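Side-chain contact in Lmo0812 protein (PDB 4YF1), which is a putative pyrophosphohydrolase of the HD-domain family and may remove the 3'-diphosphate from guanosine-3',5'-bis(diphosphate): residues E30-H35 with V39-R44. Residues are numbered along the deposited sequence; the frame is centred on the assembly and turned at random.
Sequences EPYFSH and VARILR
His35 and Val39 stand one turn apart at the start of helix 35-45, joined by the backbone bond from Val39 N to His35 O (2.9 Å). Their side chains add a CH-pi contact: Val39 CG2 lies over one face of the imidazole, 3.7 Å from the ring centroid and 21° off its normal, with CE1 the nearest ring atom. CG of His35 is anti to its own backbone N (chi1 179°), which swings the ring alongside the helix to meet the methyl. An apolar branched valine suits this place because it can pack a methyl on the ring's face, while NE2 and ND1 hydrogen-bond to Asp120 and Asp123 on helix 111-132. Those two bonds should fix the ring's rotation.

Nearer the surface, the closest contacts are between carbons. Arg41 stretches its chain toward the loop, and its CD rests 3.5 Å from Pro31 CG and 3.9 Å from Tyr32 CE2. Arginine's long methylenes suit this packing; the closed ring of Pro31 offers a compact apolar surface, and the cis bond before it turns the chain. Tyr32 brings a broad flat ring, its plane 59° from the Arg41 guanidinium. Arg44 approaches more loosely, the edge of its guanidinium facing Tyr32 CE2 with NH1 4.4 Å away.

Ser34 occupies the N-cap position. His35, His59, Asp60 and Asp120 converge without a bound metal, consistent with the H...HD...D motif of HD-domain hydrolases.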
ATOM      1  N   GLU A  30       5.693 -16.233   3.090  1.00 30.86           N
ATOM      2  CA  GLU A  30       4.271 -16.207   3.300  1.00 30.72           C
ATOM      3  C   GLU A  30       3.848 -15.110   4.283  1.00 27.45           C
ATOM      4  O   GLU A  30       4.609 -14.737   5.169  1.00 25.53           O
ATOM      5  CB  GLU A  30       3.784 -17.615   3.712  1.00 34.03           C
ATOM      6  CG  GLU A  30       4.193 -18.101   5.083  1.00 37.60           C
ATOM      7  CD  GLU A  30       3.934 -19.609   5.273  1.00 43.68           C
ATOM      8  OE1 GLU A  30       4.306 -20.414   4.371  1.00 48.86           O
ATOM      9  OE2 GLU A  30       3.395 -20.006   6.345  1.00 45.57           O
ATOM     10  N   PRO A  31       2.611 -14.640   4.193  1.00 25.15           N
ATOM     11  CA  PRO A  31       1.573 -15.113   3.277  1.00 25.32           C
ATOM     12  C   PRO A  31       1.476 -14.388   1.934  1.00 25.04           C
ATOM     13  O   PRO A  31       0.819 -14.897   1.051  1.00 25.67           O
ATOM     14  CB  PRO A  31       0.263 -14.813   4.077  1.00 24.57           C
ATOM     15  CG  PRO A  31       0.608 -13.564   4.829  1.00 23.85           C
ATOM     16  CD  PRO A  31       2.064 -13.770   5.256  1.00 24.40           C
ATOM     17  N   TYR A  32       2.070 -13.210   1.787  1.00 24.54           N
ATOM     18  CA  TYR A  32       1.940 -12.451   0.532  1.00 25.08           C
ATOM     19  C   TYR A  32       3.103 -12.502  -0.458  1.00 27.20           C
ATOM     20  O   TYR A  32       2.956 -12.007  -1.573  1.00 27.24           O
ATOM     21  CB  TYR A  32       1.569 -11.009   0.817  1.00 24.24           C
ATOM     22  CG  TYR A  32       0.176 -10.885   1.415  1.00 23.45           C
ATOM     23  CD1 TYR A  32      -0.945 -11.224   0.672  1.00 23.92           C
ATOM     24  CD2 TYR A  32      -0.018 -10.405   2.713  1.00 22.78           C
ATOM     25  CE1 TYR A  32      -2.228 -11.111   1.204  1.00 23.36           C
ATOM     26  CE2 TYR A  32      -1.304 -10.282   3.247  1.00 22.26           C
ATOM     27  CZ  TYR A  32      -2.398 -10.661   2.484  1.00 22.58           C
ATOM     28  OH  TYR A  32      -3.681 -10.539   2.995  1.00 22.90           O
ATOM     29  N   PHE A  33       4.233 -13.072  -0.056  1.00 28.21           N
ATOM     30  CA  PHE A  33       5.402 -13.204  -0.946  1.00 30.92           C
ATOM     31  C   PHE A  33       5.846 -11.875  -1.525  1.00 31.61           C
ATOM     32  O   PHE A  33       6.205 -11.757  -2.685  1.00 32.63           O
ATOM     33  CB  PHE A  33       5.119 -14.245  -2.025  1.00 32.81           C
ATOM     34  CG  PHE A  33       4.744 -15.561  -1.449  1.00 33.70           C
ATOM     35  CD1 PHE A  33       5.723 -16.429  -1.005  1.00 34.73           C
ATOM     36  CD2 PHE A  33       3.412 -15.891  -1.244  1.00 33.81           C
ATOM     37  CE1 PHE A  33       5.381 -17.635  -0.416  1.00 35.69           C
ATOM     38  CE2 PHE A  33       3.065 -17.087  -0.644  1.00 34.28           C
ATOM     39  CZ  PHE A  33       4.047 -17.962  -0.232  1.00 35.45           C
ATOM     40  N   SER A  34       5.803 -10.880  -0.653  1.00 31.14           N
ATOM     41  CA  SER A  34       6.137  -9.515  -0.962  1.00 32.06           C
ATOM     42  C   SER A  34       6.384  -8.831   0.373  1.00 28.94           C
ATOM     43  O   SER A  34       5.535  -8.884   1.249  1.00 27.72           O
ATOM     44  CB  SER A  34       4.956  -8.865  -1.674  1.00 34.62           C
ATOM     45  OG  SER A  34       5.099  -7.473  -1.753  1.00 38.20           O
ATOM     46  N   HIS A  35       7.543  -8.213   0.529  1.00 27.66           N
ATOM     47  CA  HIS A  35       7.899  -7.529   1.768  1.00 27.05           C
ATOM     48  C   HIS A  35       6.877  -6.437   2.150  1.00 25.87           C
ATOM     49  O   HIS A  35       6.386  -6.454   3.260  1.00 25.35           O
ATOM     50  CB  HIS A  35       9.344  -6.988   1.670  1.00 28.45           C
ATOM     51  CG  HIS A  35       9.803  -6.239   2.881  1.00 28.79           C
ATOM     52  ND1 HIS A  35      10.063  -6.862   4.081  1.00 28.71           N
ATOM     53  CD2 HIS A  35      10.079  -4.926   3.071  1.00 28.50           C
ATOM     54  CE1 HIS A  35      10.468  -5.964   4.963  1.00 28.45           C
ATOM     55  NE2 HIS A  35      10.477  -4.780   4.377  1.00 28.77           N
ATOM     56  N   VAL A  39       4.640  -6.602   5.568  1.00 17.66           N
ATOM     57  CA  VAL A  39       4.847  -5.570   6.591  1.00 17.42           C
ATOM     58  C   VAL A  39       3.458  -4.905   6.854  1.00 17.46           C
ATOM     59  O   VAL A  39       3.080  -4.686   7.988  1.00 17.15           O
ATOM     60  CB  VAL A  39       5.890  -4.525   6.133  1.00 17.69           C
ATOM     61  CG1 VAL A  39       5.846  -3.282   6.977  1.00 17.56           C
ATOM     62  CG2 VAL A  39       7.290  -5.130   6.123  1.00 18.07           C
ATOM     63  N   ALA A  40       2.720  -4.638   5.791  1.00 17.77           N
ATOM     64  CA  ALA A  40       1.360  -4.013   5.963  1.00 18.24           C
ATOM     65  C   ALA A  40       0.440  -4.908   6.807  1.00 17.84           C
ATOM     66  O   ALA A  40      -0.317  -4.426   7.639  1.00 18.17           O
ATOM     67  CB  ALA A  40       0.739  -3.727   4.598  1.00 19.16           C
ATOM     68  N   ARG A  41       0.511  -6.222   6.593  1.00 17.52           N
ATOM     69  CA  ARG A  41      -0.242  -7.176   7.388  1.00 17.73           C
ATOM     70  C   ARG A  41       0.124  -7.155   8.871  1.00 17.25           C
ATOM     71  O   ARG A  41      -0.762  -7.190   9.744  1.00 17.52           O
ATOM     72  CB  ARG A  41      -0.100  -8.598   6.804  1.00 18.40           C
ATOM     73  CG  ARG A  41      -0.689  -9.706   7.641  1.00 18.75           C
ATOM     74  CD  ARG A  41      -0.601 -11.082   6.987  1.00 19.30           C
ATOM     75  NE  ARG A  41      -1.018 -12.096   7.937  1.00 19.43           N
ATOM     76  CZ  ARG A  41      -0.268 -12.536   8.941  1.00 20.21           C
ATOM     77  NH1 ARG A  41       1.018 -12.135   9.074  1.00 20.38           N
ATOM     78  NH2 ARG A  41      -0.765 -13.443   9.773  1.00 20.61           N
ATOM     79  N   ILE A  42       1.417  -7.144   9.179  1.00 16.92           N
ATOM     80  CA  ILE A  42       1.874  -7.067  10.568  1.00 17.02           C
ATOM     81  C   ILE A  42       1.295  -5.798  11.233  1.00 16.98           C
ATOM     82  O   ILE A  42       0.774  -5.849  12.305  1.00 17.36           O
ATOM     83  CB  ILE A  42       3.400  -7.034  10.630  1.00 17.56           C
ATOM     84  CG1 ILE A  42       3.965  -8.407  10.225  1.00 17.99           C
ATOM     85  CG2 ILE A  42       3.862  -6.674  12.020  1.00 18.20           C
ATOM     86  CD1 ILE A  42       5.417  -8.390   9.795  1.00 18.67           C
ATOM     87  N   LEU A  43       1.366  -4.691  10.546  1.00 17.16           N
ATOM     88  CA  LEU A  43       0.857  -3.419  11.108  1.00 17.72           C
ATOM     89  C   LEU A  43      -0.675  -3.406  11.279  1.00 18.19           C
ATOM     90  O   LEU A  43      -1.170  -2.915  12.301  1.00 18.42           O
ATOM     91  CB  LEU A  43       1.327  -2.246  10.260  1.00 17.74           C
ATOM     92  CG  LEU A  43       2.860  -2.020  10.299  1.00 17.92           C
ATOM     93  CD1 LEU A  43       3.327  -1.142   9.152  1.00 18.35           C
ATOM     94  CD2 LEU A  43       3.282  -1.405  11.630  1.00 18.26           C
ATOM     95  N   ARG A  44      -1.386  -3.967  10.302  1.00 18.82           N
ATOM     96  CA  ARG A  44      -2.868  -4.010  10.329  1.00 20.17           C
ATOM     97  C   ARG A  44      -3.306  -4.888  11.469  1.00 20.32           C
ATOM     98  O   ARG A  44      -4.171  -4.511  12.277  1.00 20.08           O
ATOM     99  CB  ARG A  44      -3.425  -4.503   8.973  1.00 21.71           C
ATOM    100  CG  ARG A  44      -4.932  -4.758   8.951  1.00 23.82           C
ATOM    101  CD  ARG A  44      -5.479  -5.123   7.579  1.00 25.23           C
ATOM    102  NE  ARG A  44      -4.630  -6.086   6.852  1.00 25.26           N
ATOM    103  CZ  ARG A  44      -3.780  -5.781   5.880  1.00 25.58           C
ATOM    104  NH1 ARG A  44      -3.063  -6.751   5.288  1.00 26.04           N
ATOM    105  NH2 ARG A  44      -3.586  -4.515   5.511  1.00 27.08           N
TER